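Local structure of piwi domain-containing protein (Vanderwaltozyma polyspora, 5THE) at residues K294-D306 and L534-Y548. The protein is a budding yeast Argonaute, represented by its C-terminal lobe with the Piwi domain, and probably binds guide RNA to direct cleavage of target RNA. Sequence-based numbering, arbitrary orientation.
Sequences KFTQFPGDYMLQD and LLPQVNDNIKSVMYY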
loop_
_atom_site.group_PDB
_atom_site.type_symbol
_atom_site.label_atom_id
_atom_site.label_comp_id
_atom_site.label_asym_id
_atom_site.label_seq_id
_atom_site.Cartn_x
_atom_site.Cartn_y
_atom_site.Cartn_z
ATOM N N LYS A 294 -9.094 3.348 12.001
ATOM C CA LYS A 294 -7.761 3.938 11.905
ATOM C C LYS A 294 -7.138 3.805 10.520
ATOM O O LYS A 294 -6.285 4.622 10.160
ATOM C CB LYS A 294 -6.828 3.310 12.951
ATOM C CG LYS A 294 -7.320 3.458 14.381
ATOM C CD LYS A 294 -7.669 4.925 14.677
ATOM C CE LYS A 294 -8.211 5.114 16.095
ATOM N NZ LYS A 294 -8.519 6.562 16.341
ATOM N N PHE A 295 -7.528 2.784 9.742
ATOM C CA PHE A 295 -7.106 2.622 8.342
ATOM C C PHE A 295 -5.595 2.460 8.215
ATOM O O PHE A 295 -4.976 2.835 7.217
ATOM C CB PHE A 295 -7.622 3.772 7.486
ATOM C CG PHE A 295 -9.099 3.938 7.597
ATOM C CD1 PHE A 295 -9.953 3.134 6.847
ATOM C CD2 PHE A 295 -9.635 4.841 8.508
ATOM C CE1 PHE A 295 -11.325 3.265 6.967
ATOM C CE2 PHE A 295 -11.023 4.977 8.662
ATOM C CZ PHE A 295 -11.872 4.199 7.897
ATOM N N THR A 296 -5.025 1.852 9.225
ATOM C CA THR A 296 -3.599 1.645 9.364
ATOM C C THR A 296 -3.156 0.293 8.829
ATOM O O THR A 296 -1.971 0.102 8.510
ATOM C CB THR A 296 -3.294 1.797 10.857
ATOM O OG1 THR A 296 -2.912 3.161 11.130
ATOM C CG2 THR A 296 -2.283 0.833 11.300
ATOM N N GLN A 297 -4.092 -0.642 8.706
ATOM C CA GLN A 297 -3.813 -2.022 8.332
ATOM C C GLN A 297 -4.711 -2.409 7.167
ATOM O O GLN A 297 -5.938 -2.261 7.250
ATOM C CB GLN A 297 -4.049 -2.943 9.519
ATOM C CG GLN A 297 -2.964 -2.851 10.575
ATOM C CD GLN A 297 -1.725 -3.633 10.165
ATOM O OE1 GLN A 297 -1.815 -4.570 9.361
ATOM N NE2 GLN A 297 -0.562 -3.254 10.711
ATOM N N PHE A 298 -4.100 -2.891 6.086
ATOM C CA PHE A 298 -4.814 -3.306 4.878
ATOM C C PHE A 298 -4.370 -4.705 4.455
ATOM O O PHE A 298 -3.675 -4.865 3.445
ATOM C CB PHE A 298 -4.581 -2.327 3.726
ATOM C CG PHE A 298 -5.436 -1.098 3.785
ATOM C CD1 PHE A 298 -5.111 -0.050 4.642
ATOM C CD2 PHE A 298 -6.558 -0.974 2.970
ATOM C CE1 PHE A 298 -5.891 1.086 4.695
ATOM C CE2 PHE A 298 -7.348 0.181 3.020
ATOM C CZ PHE A 298 -7.020 1.200 3.888
ATOM N N PRO A 299 -4.764 -5.742 5.190
ATOM C CA PRO A 299 -4.519 -7.102 4.695
ATOM C C PRO A 299 -5.324 -7.319 3.428
ATOM O O PRO A 299 -6.298 -6.616 3.154
ATOM C CB PRO A 299 -4.988 -8.018 5.830
ATOM C CG PRO A 299 -5.925 -7.188 6.658
ATOM C CD PRO A 299 -5.534 -5.719 6.448
ATOM N N GLY A 300 -4.887 -8.295 2.633
ATOM C CA GLY A 300 -5.486 -8.506 1.332
ATOM C C GLY A 300 -5.342 -9.933 0.864
ATOM O O GLY A 300 -4.704 -10.771 1.501
ATOM N N ASP A 301 -5.975 -10.199 -0.266
ATOM C CA ASP A 301 -5.849 -11.467 -0.951
ATOM C C ASP A 301 -5.478 -11.203 -2.399
ATOM O O ASP A 301 -5.717 -10.119 -2.928
ATOM C CB ASP A 301 -7.143 -12.277 -0.865
ATOM C CG ASP A 301 -7.338 -12.891 0.496
ATOM O OD1 ASP A 301 -6.439 -13.638 0.940
ATOM O OD2 ASP A 301 -8.379 -12.614 1.127
ATOM N N TYR A 302 -4.875 -12.205 -3.036
ATOM C CA TYR A 302 -4.604 -12.156 -4.464
ATOM C C TYR A 302 -5.167 -13.417 -5.115
ATOM O O TYR A 302 -5.432 -14.416 -4.446
ATOM C CB TYR A 302 -3.096 -12.043 -4.764
ATOM C CG TYR A 302 -2.323 -13.163 -4.132
ATOM C CD1 TYR A 302 -2.311 -14.442 -4.701
ATOM C CD2 TYR A 302 -1.626 -12.960 -2.952
ATOM C CE1 TYR A 302 -1.628 -15.484 -4.097
ATOM C CE2 TYR A 302 -0.941 -13.990 -2.347
ATOM C CZ TYR A 302 -0.941 -15.244 -2.914
ATOM O OH TYR A 302 -0.245 -16.252 -2.283
ATOM N N MET A 303 -5.327 -13.371 -6.433
ATOM C CA MET A 303 -5.699 -14.564 -7.177
ATOM C C MET A 303 -5.173 -14.441 -8.597
ATOM O O MET A 303 -4.911 -13.341 -9.095
ATOM C CB MET A 303 -7.215 -14.781 -7.192
ATOM C CG MET A 303 -7.960 -13.656 -7.871
ATOM S SD MET A 303 -9.730 -13.941 -7.767
ATOM C CE MET A 303 -10.332 -12.495 -8.578
ATOM N N LEU A 304 -4.997 -15.592 -9.231
ATOM C CA LEU A 304 -4.617 -15.638 -10.632
ATOM C C LEU A 304 -5.855 -15.383 -11.479
ATOM O O LEU A 304 -6.906 -15.976 -11.230
ATOM C CB LEU A 304 -4.012 -17.001 -10.968
ATOM C CG LEU A 304 -3.262 -17.067 -12.293
ATOM C CD1 LEU A 304 -2.036 -16.166 -12.251
ATOM C CD2 LEU A 304 -2.867 -18.502 -12.600
ATOM N N GLN A 305 -5.742 -14.491 -12.461
ATOM C CA GLN A 305 -6.855 -14.246 -13.369
ATOM C C GLN A 305 -7.049 -15.439 -14.301
ATOM O O GLN A 305 -6.249 -16.377 -14.338
ATOM C CB GLN A 305 -6.615 -12.984 -14.189
ATOM C CG GLN A 305 -6.641 -11.698 -13.383
ATOM C CD GLN A 305 -8.022 -11.086 -13.354
ATOM O OE1 GLN A 305 -8.878 -11.487 -12.559
ATOM N NE2 GLN A 305 -8.256 -10.116 -14.231
ATOM N N ASP A 306 -8.108 -15.363 -15.116
ATOM C CA ASP A 306 -8.509 -16.466 -15.981
ATOM C C ASP A 306 -7.689 -16.567 -17.259
ATOM O O ASP A 306 -7.621 -17.652 -17.840
ATOM C CB ASP A 306 -9.989 -16.329 -16.343
ATOM C CG ASP A 306 -10.902 -16.674 -15.186
ATOM O OD1 ASP A 306 -10.495 -17.491 -14.339
ATOM O OD2 ASP A 306 -12.026 -16.134 -15.123
ATOM N N LEU A 534 -0.093 -22.715 -9.990
ATOM C CA LEU A 534 0.719 -21.617 -10.509
ATOM C C LEU A 534 0.915 -20.540 -9.454
ATOM O O LEU A 534 1.992 -19.942 -9.355
ATOM C CB LEU A 534 0.077 -21.017 -11.762
ATOM C CG LEU A 534 0.105 -21.870 -13.033
ATOM C CD1 LEU A 534 -0.785 -21.251 -14.107
ATOM C CD2 LEU A 534 1.561 -22.057 -13.535
ATOM N N LEU A 535 -0.116 -20.269 -8.668
ATOM C CA LEU A 535 -0.084 -19.180 -7.695
ATOM C C LEU A 535 -0.756 -19.678 -6.433
ATOM O O LEU A 535 -1.931 -19.392 -6.180
ATOM C CB LEU A 535 -0.763 -17.924 -8.250
ATOM C CG LEU A 535 -0.676 -16.648 -7.412
ATOM C CD1 LEU A 535 0.735 -16.470 -6.865
ATOM C CD2 LEU A 535 -1.064 -15.471 -8.272
ATOM N N PRO A 536 -0.030 -20.437 -5.610
ATOM C CA PRO A 536 -0.615 -20.953 -4.374
ATOM C C PRO A 536 -0.947 -19.811 -3.436
ATOM O O PRO A 536 -0.331 -18.740 -3.482
ATOM C CB PRO A 536 0.493 -21.840 -3.788
ATOM C CG PRO A 536 1.586 -21.900 -4.850
ATOM C CD PRO A 536 1.420 -20.678 -5.677
ATOM N N GLN A 537 -1.948 -20.054 -2.596
ATOM C CA GLN A 537 -2.329 -19.094 -1.579
ATOM C C GLN A 537 -1.309 -19.089 -0.463
ATOM O O GLN A 537 -0.718 -20.107 -0.107
ATOM C CB GLN A 537 -3.708 -19.407 -0.999
ATOM C CG GLN A 537 -4.840 -19.034 -1.938
ATOM C CD GLN A 537 -4.796 -17.560 -2.276
ATOM O OE1 GLN A 537 -4.736 -16.725 -1.376
ATOM N NE2 GLN A 537 -4.789 -17.232 -3.578
ATOM N N VAL A 538 -1.122 -17.915 0.099
ATOM C CA VAL A 538 -0.158 -17.745 1.154
ATOM C C VAL A 538 -0.648 -18.480 2.398
ATOM O O VAL A 538 -1.855 -18.684 2.597
ATOM C CB VAL A 538 0.024 -16.228 1.351
ATOM C CG1 VAL A 538 -0.681 -15.737 2.548
ATOM C CG2 VAL A 538 1.476 -15.826 1.268
ATOM N N ASN A 539 0.308 -18.979 3.177
ATOM C CA ASN A 539 0.078 -19.586 4.481
ATOM C C ASN A 539 -0.962 -18.806 5.278
ATOM O O ASN A 539 -0.903 -17.577 5.355
ATOM C CB ASN A 539 1.426 -19.614 5.224
ATOM C CG ASN A 539 1.379 -20.373 6.534
ATOM O OD1 ASN A 539 0.582 -20.070 7.418
ATOM N ND2 ASN A 539 2.254 -21.366 6.665
ATOM N N ASP A 540 -1.909 -19.525 5.891
ATOM C CA ASP A 540 -2.956 -18.865 6.676
ATOM C C ASP A 540 -2.406 -17.960 7.779
ATOM O O ASP A 540 -3.116 -17.043 8.215
ATOM C CB ASP A 540 -3.890 -19.904 7.303
ATOM C CG ASP A 540 -4.971 -20.375 6.346
ATOM O OD1 ASP A 540 -5.181 -19.716 5.305
ATOM O OD2 ASP A 540 -5.621 -21.400 6.642
ATOM N N ASN A 541 -1.170 -18.205 8.247
ATOM C CA ASN A 541 -0.551 -17.362 9.275
ATOM C C ASN A 541 -0.576 -15.889 8.886
ATOM O O ASN A 541 -0.722 -15.014 9.745
ATOM C CB ASN A 541 0.913 -17.768 9.511
ATOM C CG ASN A 541 1.065 -19.039 10.326
ATOM O OD1 ASN A 541 0.174 -19.425 11.081
ATOM N ND2 ASN A 541 2.220 -19.688 10.191
ATOM N N ILE A 542 -0.395 -15.591 7.600
ATOM C CA ILE A 542 -0.154 -14.219 7.198
ATOM C C ILE A 542 -1.255 -13.672 6.303
ATOM O O ILE A 542 -1.138 -12.553 5.813
ATOM C CB ILE A 542 1.224 -14.065 6.524
ATOM C CG1 ILE A 542 1.360 -15.028 5.353
ATOM C CG2 ILE A 542 2.354 -14.269 7.537
ATOM C CD1 ILE A 542 2.381 -14.534 4.348
ATOM N N LYS A 543 -2.337 -14.423 6.098
ATOM C CA LYS A 543 -3.411 -13.918 5.247
ATOM C C LYS A 543 -4.007 -12.627 5.796
ATOM O O LYS A 543 -4.502 -11.795 5.028
ATOM C CB LYS A 543 -4.487 -14.993 5.064
ATOM C CG LYS A 543 -4.660 -15.406 3.603
ATOM C CD LYS A 543 -5.275 -16.792 3.451
ATOM C CE LYS A 543 -5.369 -17.203 1.982
ATOM N NZ LYS A 543 -6.381 -16.394 1.216
ATOM N N SER A 544 -3.939 -12.415 7.110
ATOM C CA SER A 544 -4.406 -11.178 7.715
ATOM C C SER A 544 -3.265 -10.216 8.015
ATOM O O SER A 544 -3.446 -9.269 8.783
ATOM C CB SER A 544 -5.194 -11.475 8.993
ATOM O OG SER A 544 -6.286 -12.326 8.709
ATOM N N VAL A 545 -2.100 -10.436 7.430
ATOM C CA VAL A 545 -0.921 -9.623 7.685
ATOM C C VAL A 545 -0.557 -8.890 6.407
ATOM O O VAL A 545 -0.755 -9.413 5.303
ATOM C CB VAL A 545 0.246 -10.508 8.176
ATOM C CG1 VAL A 545 1.530 -9.692 8.328
ATOM C CG2 VAL A 545 -0.140 -11.204 9.490
ATOM N N MET A 546 -0.037 -7.666 6.556
ATOM C CA MET A 546 0.517 -6.907 5.431
ATOM C C MET A 546 1.939 -7.379 5.116
ATOM O O MET A 546 2.909 -6.623 5.188
ATOM C CB MET A 546 0.500 -5.411 5.727
ATOM C CG MET A 546 -0.882 -4.790 5.857
ATOM S SD MET A 546 -0.803 -3.080 6.454
ATOM C CE MET A 546 0.012 -2.267 5.065
ATOM N N TYR A 547 2.054 -8.668 4.756
ATOM C CA TYR A 547 3.359 -9.230 4.436
ATOM C C TYR A 547 3.964 -8.590 3.202
ATOM O O TYR A 547 5.174 -8.699 2.990
ATOM C CB TYR A 547 3.261 -10.745 4.235
ATOM C CG TYR A 547 2.266 -11.156 3.176
ATOM C CD1 TYR A 547 0.931 -11.379 3.504
ATOM C CD2 TYR A 547 2.663 -11.331 1.849
ATOM C CE1 TYR A 547 0.013 -11.752 2.541
ATOM C CE2 TYR A 547 1.744 -11.711 0.871
ATOM C CZ TYR A 547 0.424 -11.915 1.225
ATOM O OH TYR A 547 -0.498 -12.297 0.274
ATOM N N TYR A 548 3.147 -7.937 2.382
ATOM C CA TYR A 548 3.603 -7.368 1.128
ATOM C C TYR A 548 4.273 -6.010 1.304
ATOM O O TYR A 548 4.867 -5.510 0.340
ATOM C CB TYR A 548 2.411 -7.249 0.169
ATOM C CG TYR A 548 1.304 -6.377 0.728
ATOM C CD1 TYR A 548 1.358 -4.998 0.594
ATOM C CD2 TYR A 548 0.231 -6.932 1.414
ATOM C CE1 TYR A 548 0.382 -4.194 1.118
ATOM C CE2 TYR A 548 -0.770 -6.134 1.942
ATOM C CZ TYR A 548 -0.686 -4.762 1.787
ATOM O OH TYR A 548 -1.663 -3.945 2.301
HETATM O O HOH W 1 -0.037 -6.548 9.112
HETATM O O HOH W 2 -3.616 -6.706 9.385
HETATM O O HOH W 3 -2.933 -12.856 1.066
HETATM O O HOH W 4 -2.797 -9.791 3.789
HETATM O O HOH W 5 -6.937 -12.028 3.587
HETATM O O HOH W 6 -4.209 -14.273 -0.954
#
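The CE1 corner of the Tyr302 ring meets Leu535 obliquely, CE1 lying 3.6 Å from Leu535 CG, while the hydroxyl reaches on to the backbone. Tyrosine suits this place because its ring carbons pack on Leu535, Val538 and Tyr547 and its OH still donates to Pro536 O (2.8 Å), in the carbonyl plane on a lone pair. With CG lodged between its own backbone N and carbonyl carbon (chi1 56°), the ring is swung off the strand toward the C-terminal tail, and Tyr547 OH meets its edge at CE2. Gln537 runs past the ring in the opposite direction, its bent chain bringing NE2 to Tyr302 O at 3.0 Å. The other end of that amide, OE1, accepts from Lys543 NZ and from a water that also bonds Asp301 OD1 and Tyr302 N. Lys543 NZ in turn forms a salt bridge with Asp301 OD1 (2.8 Å), met from above the carboxylate plane; Arg323 and Asn322 hold OD2, so the buried carboxylate is probably kept ionised.

Toward the loop before the strand, Pro299 CB packs on the Ser544 backbone, and a water accepts from Gly300 N and lies within bonding distance of Lys543 O and Val545 O, with more acceptors in reach than protons. Tyr548 OH donates to Phe298 O at 2.5 Å, a doubtfully short length, whereas Phe298 N points almost straight (172°) at Met546 SD in a weak bond that a thioether can accept. Gln297 OE1 receives two waters that lead to Met546 N and Ser544 O; its NE2 bonds Gly244 O and Leu240 O.

At the other end, beyond Tyr302, Leu304 CD2 touches Leu534 CD1 (3.8 Å). The irregular tail thus runs antiparallel along strand 300-305 and the preceding loop without sheet pairing. In this RNase H-like Piwi fold the strand pairs antiparallel with strand 282-289, while helices 490-515 and 197-210 both pack on Tyr302 and Tyr547.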